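Side-chain contacts in malate dehydrogenase (Picrophilus torridus, PDB 4BGV), which probably catalyses the reversible oxidation of (S)-malate to oxaloacetate, with NAD(+) taking up the hydride: residues I79-G84 with K105-A110; K99-M104 with D317-N322; M130-Y135 with A313-Y318; N223-K226 with F231-P234; A257-E262 with E286-L291. One frame throughout, in Å; residues are numbered along the deposited sequence. Where two conformers were deposited one is given.

Contact 1 of 5, residues I79-G84 with K105-A110; sequences IVVTAG and KSVGEA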
# COMPACT_ATOMS: atom_id res chain seq x y z
N ILE A 79 -18.50 -8.56 12.98
CA ILE A 79 -18.94 -9.77 12.30
C ILE A 79 -19.62 -9.37 10.99
O ILE A 79 -20.50 -8.51 10.98
CB ILE A 79 -19.96 -10.54 13.16
CG1 ILE A 79 -19.31 -10.93 14.49
CG2 ILE A 79 -20.51 -11.77 12.41
CD1 ILE A 79 -20.27 -11.58 15.48
N VAL A 80 -19.18 -9.98 9.90
CA VAL A 80 -19.73 -9.71 8.58
C VAL A 80 -20.65 -10.87 8.21
O VAL A 80 -20.21 -12.02 8.14
CB VAL A 80 -18.60 -9.61 7.53
CG1 VAL A 80 -19.17 -9.26 6.16
CG2 VAL A 80 -17.56 -8.58 7.95
N VAL A 81 -21.92 -10.58 7.97
CA VAL A 81 -22.88 -11.63 7.64
C VAL A 81 -23.11 -11.73 6.13
O VAL A 81 -23.74 -10.86 5.53
CB VAL A 81 -24.23 -11.39 8.38
CG1 VAL A 81 -25.24 -12.52 8.07
CG2 VAL A 81 -23.99 -11.30 9.89
N THR A 82 -22.60 -12.80 5.52
CA THR A 82 -22.77 -13.01 4.08
C THR A 82 -23.47 -14.33 3.82
O THR A 82 -23.46 -14.82 2.70
CB THR A 82 -21.44 -13.04 3.31
OG1 THR A 82 -20.78 -14.29 3.54
CG2 THR A 82 -20.53 -11.92 3.76
N ALA A 83 -24.06 -14.91 4.85
CA ALA A 83 -24.76 -16.17 4.73
C ALA A 83 -26.10 -15.89 4.05
O ALA A 83 -26.61 -14.79 4.13
CB ALA A 83 -24.96 -16.80 6.10
N GLY A 84 -26.65 -16.88 3.38
CA GLY A 84 -27.91 -16.66 2.70
C GLY A 84 -27.88 -17.18 1.29
O GLY A 84 -26.81 -17.50 0.76
N LYS A 105 -32.28 -14.87 11.30
CA LYS A 105 -32.77 -15.15 12.65
C LYS A 105 -31.82 -16.11 13.38
O LYS A 105 -31.40 -15.83 14.50
CB LYS A 105 -34.22 -15.67 12.63
CG LYS A 105 -34.82 -15.85 14.03
CD LYS A 105 -36.35 -16.02 13.99
CE LYS A 105 -36.95 -16.16 15.40
NZ LYS A 105 -36.48 -17.39 16.10
N SER A 106 -31.46 -17.21 12.74
CA SER A 106 -30.58 -18.17 13.38
C SER A 106 -29.15 -17.64 13.52
O SER A 106 -28.48 -17.89 14.53
CB SER A 106 -30.59 -19.53 12.67
OG SER A 106 -29.96 -19.46 11.41
N VAL A 107 -28.67 -16.91 12.51
CA VAL A 107 -27.36 -16.27 12.61
C VAL A 107 -27.33 -15.25 13.76
O VAL A 107 -26.40 -15.24 14.56
CB VAL A 107 -26.90 -15.61 11.29
CG1 VAL A 107 -25.75 -14.64 11.53
CG2 VAL A 107 -26.48 -16.68 10.28
N GLY A 108 -28.38 -14.43 13.85
CA GLY A 108 -28.46 -13.43 14.91
C GLY A 108 -28.54 -14.04 16.29
O GLY A 108 -27.98 -13.51 17.26
N GLU A 109 -29.23 -15.18 16.40
CA GLU A 109 -29.29 -15.91 17.66
C GLU A 109 -27.92 -16.45 18.07
O GLU A 109 -27.56 -16.41 19.25
CB GLU A 109 -30.35 -17.02 17.61
CG GLU A 109 -31.77 -16.41 17.70
CD GLU A 109 -32.87 -17.34 17.23
OE1 GLU A 109 -32.56 -18.46 16.74
OE2 GLU A 109 -34.05 -16.94 17.33
N ALA A 110 -27.15 -16.95 17.10
CA ALA A 110 -25.79 -17.39 17.37
C ALA A 110 -24.87 -16.23 17.78
O ALA A 110 -24.02 -16.38 18.64
CB ALA A 110 -25.21 -18.14 16.16
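V81 and V107 meet tip to tip across the step from strand 78-81 to helix 93-114. A single methyl of the helix residue does most of the touching: V107 CG1 lies 4.1 Å from V81 CG1 and 4.1 Å from V81 CG2, so it rests in the fork of the strand valine. With that methyl anti to the backbone N (chi1 165°), the other branch of V107 turns along the chain toward A83, where V107 CG2 stands 4.4 Å from A83 CB. V107 accounts for 51 of the 97 Å² buried. The valine pair is buried and is the closer part, while A83, partly exposed, touches more slackly. The other side of the helix is looser and polar. There K105 NZ donates to E109 OE2 at 2.8 Å, an i to i+4 salt bridge that meets the carboxylate oxygen on its syn side, 16° out of plane. Both residues are partly exposed, their side chains stay more than 10 Å from 79-84, and K105 also forms a weak hydrogen bond to N322 O. Strand 78-81 runs between strands 4-8 and 119-122 in the parallel sheet, and helix 93-114 is the crossover of a beta-alpha-beta unit. I8 of strand 4-8 packs on both V107 and A83, M104 of the helix lies on V81, and A83 O accepts a hydrogen bond from T124, a probable NAD(+)-binding residue.

Contact 2 of 5, residues K99-M104 with D317-N322; sequences KNIGIM and DYFAKN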
# COMPACT_ATOMS: atom_id res chain seq x y z
N LYS A 99 -36.83 -17.04 3.16
CA LYS A 99 -35.71 -17.96 3.38
C LYS A 99 -34.55 -17.24 4.06
O LYS A 99 -33.97 -17.74 5.03
CB LYS A 99 -35.23 -18.56 2.07
CG LYS A 99 -34.05 -19.52 2.22
CD LYS A 99 -34.44 -20.75 3.04
CE LYS A 99 -33.26 -21.71 3.23
NZ LYS A 99 -33.65 -22.95 3.96
N ASN A 100 -34.21 -16.07 3.55
CA ASN A 100 -33.07 -15.35 4.10
C ASN A 100 -33.35 -14.77 5.49
O ASN A 100 -32.46 -14.74 6.33
CB ASN A 100 -32.57 -14.28 3.14
CG ASN A 100 -31.73 -14.86 2.02
OD1 ASN A 100 -31.05 -15.87 2.21
ND2 ASN A 100 -31.79 -14.24 0.85
N ILE A 101 -34.58 -14.32 5.73
CA ILE A 101 -34.94 -13.80 7.05
C ILE A 101 -34.74 -14.89 8.12
O ILE A 101 -34.24 -14.63 9.21
CB ILE A 101 -36.40 -13.25 7.08
CG1 ILE A 101 -36.45 -11.89 6.36
CG2 ILE A 101 -36.88 -13.07 8.50
CD1 ILE A 101 -37.85 -11.40 6.05
N GLY A 102 -35.11 -16.12 7.77
CA GLY A 102 -34.93 -17.25 8.67
C GLY A 102 -33.46 -17.50 8.95
O GLY A 102 -33.09 -17.81 10.08
N ILE A 103 -32.63 -17.38 7.92
CA ILE A 103 -31.19 -17.53 8.08
C ILE A 103 -30.63 -16.43 9.00
O ILE A 103 -29.83 -16.71 9.89
CB ILE A 103 -30.47 -17.54 6.71
CG1 ILE A 103 -30.89 -18.77 5.91
CG2 ILE A 103 -28.96 -17.53 6.88
CD1 ILE A 103 -30.48 -18.72 4.45
N MET A 104 -31.10 -15.20 8.82
CA MET A 104 -30.65 -14.10 9.66
C MET A 104 -31.08 -14.32 11.11
O MET A 104 -30.34 -13.99 12.03
CB MET A 104 -31.20 -12.74 9.17
CG MET A 104 -30.74 -12.31 7.78
SD MET A 104 -28.94 -12.13 7.62
CE MET A 104 -28.52 -13.71 6.89
N ASP A 317 -43.81 -10.29 10.75
CA ASP A 317 -44.74 -11.42 10.67
C ASP A 317 -44.01 -12.76 10.81
O ASP A 317 -44.47 -13.64 11.54
CB ASP A 317 -45.54 -11.37 9.37
CG ASP A 317 -46.44 -12.57 9.19
OD1 ASP A 317 -47.52 -12.61 9.81
OD2 ASP A 317 -46.06 -13.47 8.40
N TYR A 318 -42.89 -12.91 10.11
CA TYR A 318 -42.08 -14.12 10.24
C TYR A 318 -41.67 -14.35 11.70
O TYR A 318 -41.81 -15.45 12.22
CB TYR A 318 -40.84 -14.08 9.35
CG TYR A 318 -40.00 -15.33 9.43
CD1 TYR A 318 -40.27 -16.42 8.62
CD2 TYR A 318 -38.93 -15.43 10.32
CE1 TYR A 318 -39.51 -17.58 8.69
CE2 TYR A 318 -38.16 -16.58 10.40
CZ TYR A 318 -38.45 -17.65 9.58
OH TYR A 318 -37.69 -18.79 9.65
N PHE A 319 -41.15 -13.30 12.34
CA PHE A 319 -40.69 -13.42 13.72
C PHE A 319 -41.85 -13.74 14.66
O PHE A 319 -41.71 -14.54 15.59
CB PHE A 319 -39.96 -12.15 14.18
CG PHE A 319 -38.48 -12.16 13.89
CD1 PHE A 319 -38.00 -11.87 12.62
CD2 PHE A 319 -37.56 -12.45 14.89
CE1 PHE A 319 -36.65 -11.87 12.34
CE2 PHE A 319 -36.20 -12.45 14.63
CZ PHE A 319 -35.74 -12.16 13.35
N ALA A 320 -43.00 -13.12 14.40
CA ALA A 320 -44.19 -13.38 15.20
C ALA A 320 -44.66 -14.83 15.08
O ALA A 320 -45.14 -15.41 16.05
CB ALA A 320 -45.31 -12.43 14.80
N LYS A 321 -44.50 -15.40 13.89
CA LYS A 321 -44.95 -16.77 13.62
C LYS A 321 -43.96 -17.82 14.12
O LYS A 321 -44.29 -19.00 14.20
CB LYS A 321 -45.18 -16.97 12.11
CG LYS A 321 -46.37 -16.24 11.52
CD LYS A 321 -46.49 -16.55 10.03
CE LYS A 321 -47.65 -15.83 9.35
NZ LYS A 321 -48.98 -16.18 9.92
N ASN A 322 -42.74 -17.39 14.43
CA ASN A 322 -41.71 -18.33 14.86
C ASN A 322 -41.13 -18.00 16.22
O ASN A 322 -39.91 -17.96 16.40
CB ASN A 322 -40.62 -18.46 13.79
CG ASN A 322 -41.13 -19.13 12.53
OD1 ASN A 322 -41.21 -20.36 12.46
ND2 ASN A 322 -41.49 -18.33 11.53
O HOH W 1 -35.91 -18.89 11.43
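The packing of the C-terminal helix 295-321 on helix 93-114 of the Rossmann-type NAD domain brings Y318 and F319 onto I101 and G102. The segment axes approach to 10.7 Å and cross at -59°, and the side chains of I101, Y318 and F319 meet between them. Those of I101 and Y318 run antiparallel alongside each other. The methyl I101 CG2 does the touching, 3.6 Å from Y318 CD2, and the same methyl also lies 4.0 Å from F319 CE1, so one branch serves two rings. Y318 has CG anti to its backbone N (chi1 -178°), which carries the ring across to G102, where Y318 OH comes within 3.3 Å of G102 CA. A beta carbon on G102 would fall 2.6 Å from that hydroxyl, so the missing side chain makes room for the ring's end. Just past the end of helix 295-321, N322 ND2 donates to Y318 O at 3.0 Å and sits 3.5 Å above the centre of the Y318 ring, placing an amide nitrogen over one face. A water near the ring's plane lies close to Y318 OH and gives a weak hydrogen bond to G102 O. The chemistry is therefore chiefly dispersive: methyl and aromatic carbons carry the join, while the polar link between the helices runs through water and is weak on the glycine side.

Contact 3 of 5, residues M130-Y135 with A313-Y318; sequences MAYAIY and AIADDY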
# COMPACT_ATOMS: atom_id res chain seq x y z
N MET A 130 -32.46 -7.46 6.00
CA MET A 130 -31.66 -8.47 6.68
C MET A 130 -30.98 -7.91 7.93
O MET A 130 -30.82 -8.62 8.91
CB MET A 130 -30.65 -9.14 5.74
CG MET A 130 -31.30 -9.92 4.60
SD MET A 130 -32.58 -11.07 5.15
CE MET A 130 -33.84 -10.78 3.92
N ALA A 131 -30.59 -6.63 7.89
CA ALA A 131 -30.09 -5.96 9.08
C ALA A 131 -31.18 -5.85 10.14
O ALA A 131 -30.94 -6.04 11.33
CB ALA A 131 -29.53 -4.56 8.74
N TYR A 132 -32.39 -5.53 9.70
CA TYR A 132 -33.54 -5.49 10.60
C TYR A 132 -33.76 -6.85 11.26
O TYR A 132 -33.95 -6.94 12.47
CB TYR A 132 -34.78 -5.03 9.83
CG TYR A 132 -36.02 -4.83 10.67
CD1 TYR A 132 -36.02 -3.95 11.76
CD2 TYR A 132 -37.18 -5.51 10.37
CE1 TYR A 132 -37.17 -3.77 12.53
CE2 TYR A 132 -38.33 -5.33 11.13
CZ TYR A 132 -38.32 -4.46 12.20
OH TYR A 132 -39.46 -4.31 12.93
N ALA A 133 -33.67 -7.92 10.47
CA ALA A 133 -33.80 -9.27 11.02
C ALA A 133 -32.68 -9.59 12.02
O ALA A 133 -32.92 -10.20 13.06
CB ALA A 133 -33.83 -10.31 9.91
N ILE A 134 -31.45 -9.19 11.69
CA ILE A 134 -30.32 -9.43 12.60
C ILE A 134 -30.57 -8.71 13.93
O ILE A 134 -30.30 -9.26 15.01
CB ILE A 134 -28.98 -9.01 11.96
CG1 ILE A 134 -28.56 -10.01 10.87
CG2 ILE A 134 -27.86 -8.90 13.02
CD1 ILE A 134 -28.16 -11.42 11.39
N TYR A 135 -31.11 -7.50 13.84
CA TYR A 135 -31.45 -6.70 15.01
C TYR A 135 -32.50 -7.41 15.86
O TYR A 135 -32.34 -7.57 17.06
CB TYR A 135 -31.96 -5.32 14.56
CG TYR A 135 -32.54 -4.50 15.69
CD1 TYR A 135 -31.82 -4.29 16.86
CD2 TYR A 135 -33.81 -3.93 15.59
CE1 TYR A 135 -32.33 -3.54 17.90
CE2 TYR A 135 -34.33 -3.16 16.63
CZ TYR A 135 -33.58 -2.98 17.78
OH TYR A 135 -34.08 -2.22 18.82
N ALA A 313 -42.38 -5.39 7.45
CA ALA A 313 -43.60 -5.94 8.03
C ALA A 313 -43.64 -7.46 7.82
O ALA A 313 -44.12 -8.20 8.68
CB ALA A 313 -44.83 -5.28 7.40
N ILE A 314 -43.13 -7.90 6.68
CA ILE A 314 -43.00 -9.33 6.41
C ILE A 314 -42.03 -9.97 7.41
O ILE A 314 -42.30 -11.07 7.92
CB ILE A 314 -42.54 -9.58 4.95
CG1 ILE A 314 -43.66 -9.18 3.98
CG2 ILE A 314 -42.14 -11.04 4.74
CD1 ILE A 314 -43.26 -9.21 2.53
N ALA A 315 -40.94 -9.28 7.72
CA ALA A 315 -39.99 -9.76 8.73
C ALA A 315 -40.63 -9.84 10.12
O ALA A 315 -40.46 -10.84 10.82
CB ALA A 315 -38.75 -8.88 8.75
N ASP A 316 -41.37 -8.80 10.50
CA ASP A 316 -42.14 -8.84 11.75
C ASP A 316 -43.05 -10.07 11.81
O ASP A 316 -43.06 -10.80 12.81
CB ASP A 316 -43.01 -7.59 11.91
CG ASP A 316 -42.19 -6.33 12.12
OD1 ASP A 316 -41.01 -6.45 12.52
OD2 ASP A 316 -42.74 -5.23 11.90
N ASP A 317 -43.81 -10.29 10.75
CA ASP A 317 -44.74 -11.42 10.67
C ASP A 317 -44.01 -12.76 10.81
O ASP A 317 -44.47 -13.64 11.54
CB ASP A 317 -45.54 -11.37 9.37
CG ASP A 317 -46.44 -12.57 9.19
OD1 ASP A 317 -47.52 -12.61 9.81
OD2 ASP A 317 -46.06 -13.47 8.40
N TYR A 318 -42.89 -12.91 10.11
CA TYR A 318 -42.08 -14.12 10.24
C TYR A 318 -41.67 -14.35 11.70
O TYR A 318 -41.81 -15.45 12.22
CB TYR A 318 -40.84 -14.08 9.35
CG TYR A 318 -40.00 -15.33 9.43
CD1 TYR A 318 -40.27 -16.42 8.62
CD2 TYR A 318 -38.93 -15.43 10.32
CE1 TYR A 318 -39.51 -17.58 8.69
CE2 TYR A 318 -38.16 -16.58 10.40
CZ TYR A 318 -38.45 -17.65 9.58
OH TYR A 318 -37.69 -18.79 9.65
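Y132 reaches from helix 127-138 to A315 and D316 on helix 295-321, and its atoms can be followed outward one by one. From CB, directed at the other helix, CG lies anti to the backbone N (chi1 -175°), which carries the ring across the gap toward 313-318. The CD2 corner comes first, meeting A315 CB at 4.1 Å, with the methyl at the ring's edge and near its plane. Next along the same edge, Y132 CE2 is 3.2 Å from D316 OD1, and Y132 CZ is 3.4 Å from that oxygen. At the tip, Y132 OH donates to D316 OD1 at 2.7 Å, using the syn lone pair, the one on the side of the second carboxylate oxygen. The two side chains cross at about a right angle, with ring and carboxylate planes 63° apart. D316 brings its carboxylate round from the flank of its helix, and OD1 also forms a salt bridge with K136, so one oxygen is gripped by a hydroxyl and an ammonium group. Replacing Y132 by a phenylalanine would probably keep the edge on A315 but leave D316 OD1 without its hydroxyl donor, its charge resting more heavily on K136. L272 and F273 of strand 272-281 also pack on Y132. Helix 127-138 belongs to the NAD-binding domain and helix 295-321 to the C-terminal part of the chain, so this is an interdomain helix contact, consistent with the two-domain build of the LDH/MDH superfamily.

Contact 4 of 5, residues N223-K226 with F231-P234; sequences NLYK and FYAP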
# COMPACT_ATOMS: atom_id res chain seq x y z
N ASN A 223 -25.65 -11.50 -15.36
CA ASN A 223 -25.77 -11.93 -16.75
C ASN A 223 -24.43 -12.40 -17.32
O ASN A 223 -24.38 -13.35 -18.10
CB ASN A 223 -26.34 -10.84 -17.64
CG ASN A 223 -26.21 -11.18 -19.11
OD1 ASN A 223 -26.90 -12.07 -19.61
ND2 ASN A 223 -25.31 -10.49 -19.80
N LEU A 224 -23.35 -11.75 -16.91
CA LEU A 224 -22.04 -12.09 -17.42
C LEU A 224 -21.49 -13.36 -16.78
O LEU A 224 -20.83 -14.17 -17.46
CB LEU A 224 -21.08 -10.91 -17.22
CG LEU A 224 -21.46 -9.68 -18.05
CD1 LEU A 224 -20.68 -8.42 -17.64
CD2 LEU A 224 -21.25 -9.96 -19.51
N TYR A 225 -21.78 -13.57 -15.50
CA TYR A 225 -21.30 -14.74 -14.76
C TYR A 225 -22.15 -16.00 -15.01
O TYR A 225 -21.65 -17.12 -14.90
CB TYR A 225 -21.29 -14.47 -13.25
CG TYR A 225 -20.13 -13.64 -12.75
CD1 TYR A 225 -19.03 -13.36 -13.56
CD2 TYR A 225 -20.11 -13.17 -11.43
CE1 TYR A 225 -17.96 -12.61 -13.08
CE2 TYR A 225 -19.05 -12.43 -10.95
CZ TYR A 225 -17.98 -12.15 -11.78
OH TYR A 225 -16.91 -11.42 -11.31
N LYS A 226 -23.43 -15.79 -15.32
CA LYS A 226 -24.40 -16.86 -15.58
C LYS A 226 -24.81 -17.65 -14.33
O LYS A 226 -26.00 -17.84 -14.09
CB LYS A 226 -23.93 -17.84 -16.66
CG LYS A 226 -23.49 -17.18 -17.96
CD LYS A 226 -24.63 -16.46 -18.62
CE LYS A 226 -24.25 -15.85 -19.97
NZ LYS A 226 -25.36 -14.93 -20.40
N PHE A 231 -18.82 -10.34 -6.80
CA PHE A 231 -18.12 -10.53 -5.54
C PHE A 231 -16.89 -9.64 -5.34
O PHE A 231 -16.58 -9.27 -4.22
CB PHE A 231 -17.78 -12.01 -5.27
CG PHE A 231 -16.99 -12.67 -6.35
CD1 PHE A 231 -17.62 -13.16 -7.50
CD2 PHE A 231 -15.61 -12.85 -6.21
CE1 PHE A 231 -16.88 -13.80 -8.49
CE2 PHE A 231 -14.87 -13.49 -7.20
CZ PHE A 231 -15.50 -13.96 -8.35
N TYR A 232 -16.19 -9.29 -6.41
CA TYR A 232 -15.01 -8.43 -6.26
C TYR A 232 -15.36 -7.02 -5.78
O TYR A 232 -14.81 -6.54 -4.78
CB TYR A 232 -14.19 -8.35 -7.55
CG TYR A 232 -13.43 -9.62 -7.85
CD1 TYR A 232 -12.43 -10.08 -6.98
CD2 TYR A 232 -13.72 -10.38 -8.99
CE1 TYR A 232 -11.73 -11.24 -7.24
CE2 TYR A 232 -13.01 -11.56 -9.26
CZ TYR A 232 -12.02 -11.98 -8.38
OH TYR A 232 -11.33 -13.15 -8.62
N ALA A 233 -16.24 -6.34 -6.51
CA ALA A 233 -16.63 -4.99 -6.10
C ALA A 233 -17.39 -4.99 -4.75
O ALA A 233 -17.10 -4.17 -3.88
CB ALA A 233 -17.42 -4.27 -7.20
N PRO A 234 -18.35 -5.93 -4.57
CA PRO A 234 -18.94 -6.05 -3.23
C PRO A 234 -17.87 -6.28 -2.15
O PRO A 234 -17.94 -5.65 -1.11
CB PRO A 234 -19.83 -7.28 -3.36
CG PRO A 234 -20.27 -7.26 -4.81
CD PRO A 234 -19.03 -6.82 -5.54
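Y225, with 53 Å² buried, and F231, with 36 Å², carry this contact, and Y232 adds a smaller share. The first two rings meet obliquely, their centroids 5.7 Å apart and planes at 36°. The closest approach is Y225 CE2 to F231 CE1 at 3.6 Å, and Y225 OH lies 3.7 Å from the same F231 CE1. F231 has CG between its backbone N and carbonyl carbon (chi1 56°), which swings the ring back toward helix 217-225. Its far edge leans on the next residue, with F231 CE2 3.3 Å above the plane of the Y232 ring, toward the rim. The hydroxyl of Y225 passes Y232 CD2 at 4.1 Å and hydrogen-bonds to D45 of the second subunit, a carboxylate that also accepts from the backbone N of F231, Y232 and A233. With an alanine at Y225, D45 of the second subunit would probably lose one of its donors, and F231 a ring it leans against. The contact thus closes the short connection between helices 217-225 and 232-246 at a subunit interface, while F231 also packs on A12, V13 and T16 of helix 12-23.

Contact 5 of 5, residues A257-E262 with E286-L291; sequences AYITGE and EKIYDL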
# COMPACT_ATOMS: atom_id res chain seq x y z
N ALA A 257 -29.18 1.78 7.89
CA ALA A 257 -29.03 2.08 9.31
C ALA A 257 -30.38 2.27 9.96
O ALA A 257 -31.36 2.62 9.30
CB ALA A 257 -28.16 3.33 9.51
N TYR A 258 -30.42 2.08 11.28
CA TYR A 258 -31.65 2.15 12.04
C TYR A 258 -32.08 3.60 12.25
O TYR A 258 -31.31 4.39 12.79
CB TYR A 258 -31.42 1.49 13.39
CG TYR A 258 -32.67 1.19 14.19
CD1 TYR A 258 -33.60 0.27 13.73
CD2 TYR A 258 -32.90 1.81 15.41
CE1 TYR A 258 -34.73 -0.03 14.47
CE2 TYR A 258 -34.02 1.50 16.16
CZ TYR A 258 -34.94 0.60 15.68
OH TYR A 258 -36.06 0.31 16.41
N ILE A 259 -33.29 3.93 11.83
CA ILE A 259 -33.81 5.30 11.88
C ILE A 259 -34.78 5.47 13.05
O ILE A 259 -35.78 4.74 13.14
CB ILE A 259 -34.57 5.64 10.57
CG1 ILE A 259 -33.74 5.24 9.35
CG2 ILE A 259 -34.97 7.14 10.53
CD1 ILE A 259 -32.42 6.04 9.19
N THR A 260 -34.48 6.40 13.96
CA THR A 260 -35.35 6.69 15.10
C THR A 260 -35.28 8.15 15.49
O THR A 260 -34.47 8.90 14.96
CB THR A 260 -34.94 5.94 16.38
OG1 THR A 260 -33.56 6.21 16.67
CG2 THR A 260 -35.15 4.48 16.23
N GLY A 261 -36.14 8.54 16.43
CA GLY A 261 -36.09 9.86 17.02
C GLY A 261 -36.22 10.95 15.98
O GLY A 261 -37.08 10.87 15.10
N GLU A 262 -35.35 11.95 16.05
CA GLU A 262 -35.49 13.10 15.17
C GLU A 262 -35.24 12.74 13.71
O GLU A 262 -35.78 13.39 12.82
CB GLU A 262 -34.59 14.26 15.62
CG GLU A 262 -35.20 15.63 15.40
CD GLU A 262 -36.35 15.95 16.36
OE1 GLU A 262 -36.83 15.05 17.09
OE2 GLU A 262 -36.79 17.12 16.39
N GLU A 286 -22.12 6.42 14.10
CA GLU A 286 -21.81 7.51 15.03
C GLU A 286 -22.58 8.78 14.76
O GLU A 286 -22.68 9.66 15.61
CB GLU A 286 -20.31 7.76 15.07
CG GLU A 286 -19.59 6.45 15.33
CD GLU A 286 -18.27 6.61 16.00
OE1 GLU A 286 -17.68 7.72 15.93
OE2 GLU A 286 -17.81 5.61 16.60
N LYS A 287 -23.15 8.86 13.56
CA LYS A 287 -23.99 9.99 13.18
C LYS A 287 -24.79 9.59 11.96
O LYS A 287 -24.28 8.91 11.08
CB LYS A 287 -23.14 11.22 12.85
CG LYS A 287 -23.98 12.48 12.53
CD LYS A 287 -23.10 13.70 12.30
CE LYS A 287 -23.94 14.93 11.92
NZ LYS A 287 -24.60 15.56 13.09
N ILE A 288 -26.04 10.00 11.93
CA ILE A 288 -26.83 9.92 10.71
C ILE A 288 -27.00 11.34 10.20
O ILE A 288 -27.46 12.22 10.92
CB ILE A 288 -28.21 9.32 10.98
CG1 ILE A 288 -28.07 7.81 11.26
CG2 ILE A 288 -29.12 9.53 9.78
CD1 ILE A 288 -29.34 7.16 11.78
N TYR A 289 -26.61 11.58 8.96
CA TYR A 289 -26.81 12.92 8.40
C TYR A 289 -28.23 13.06 7.86
O TYR A 289 -28.74 12.17 7.17
CB TYR A 289 -25.78 13.18 7.31
CG TYR A 289 -24.36 13.19 7.86
CD1 TYR A 289 -23.64 12.01 7.98
CD2 TYR A 289 -23.79 14.36 8.33
CE1 TYR A 289 -22.34 12.00 8.51
CE2 TYR A 289 -22.51 14.37 8.86
CZ TYR A 289 -21.79 13.19 8.94
OH TYR A 289 -20.52 13.21 9.47
N ASP A 290 -28.89 14.15 8.22
CA ASP A 290 -30.25 14.39 7.75
C ASP A 290 -30.21 15.24 6.49
O ASP A 290 -29.81 16.40 6.53
CB ASP A 290 -31.09 15.09 8.82
CG ASP A 290 -31.30 14.22 10.04
OD1 ASP A 290 -31.48 12.99 9.87
OD2 ASP A 290 -31.27 14.76 11.16
N LEU A 291 -30.62 14.67 5.37
CA LEU A 291 -30.60 15.37 4.09
C LEU A 291 -31.84 16.23 3.87
O LEU A 291 -32.90 15.94 4.40
CB LEU A 291 -30.49 14.37 2.94
CG LEU A 291 -29.28 13.45 2.95
CD1 LEU A 291 -29.40 12.42 1.84
CD2 LEU A 291 -28.00 14.26 2.80
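I288 lays its terminal methyl against the backbone of Y258 and the end of I259. I288 CD1 is 3.5 Å from Y258 O and 4.2 Å from I259 CD1, the two isoleucines crossing obliquely. An extended chain explains the reach: with CD1 anti along the side chain (chi2 170°), I288 projects from its strand as a straight arm. I259 is bent instead (chi2 -65°), which brings its own CD1 round to the meeting point. I288 alone gives 58 of the 136 Å² buried, while the other side is spread over several residues. Y258 takes part through its carbonyl; its ring leads off in another direction and meets those of Y135 and F273. Strands 251-259 and 284-288 are the outer members of a three-stranded antiparallel sheet, with strand 272-281 between them, so the touching isoleucines bridge over the middle strand instead of pairing as neighbours. I274 and V276 of that strand pack on I259. H263 of helix 262-267 touches I288 and hydrogen-bonds to D290, so this helix lies against the same apolar patch, and just beyond, L291 packs on strand 172-178 and on I196 of the third subunit.

Contacts 1, 2 and 3 form one continuous cluster: contacts 1 and 2 share helix 93-114, with centres 12 Å apart, and contacts 2 and 3 share helix 295-321, with centres 7 Å apart. Between the first two, K105 CD lies 3.6 Å from F319 CE2. Contact 5 joins the cluster through Y135 CE2 and Y258 CE1, 3.8 Å apart, and lies away from the annotated sites. Contact 4 stands apart, its nearest atoms about 8 Å from contact 1, yet both flank the probable NAD(+) site: V81's side chain is about 4 Å from T124's, and F231's about 4 Å from A12's and from a bound di(hydroxyethyl)ether. Contact 2 carries N100, which probably binds NAD(+).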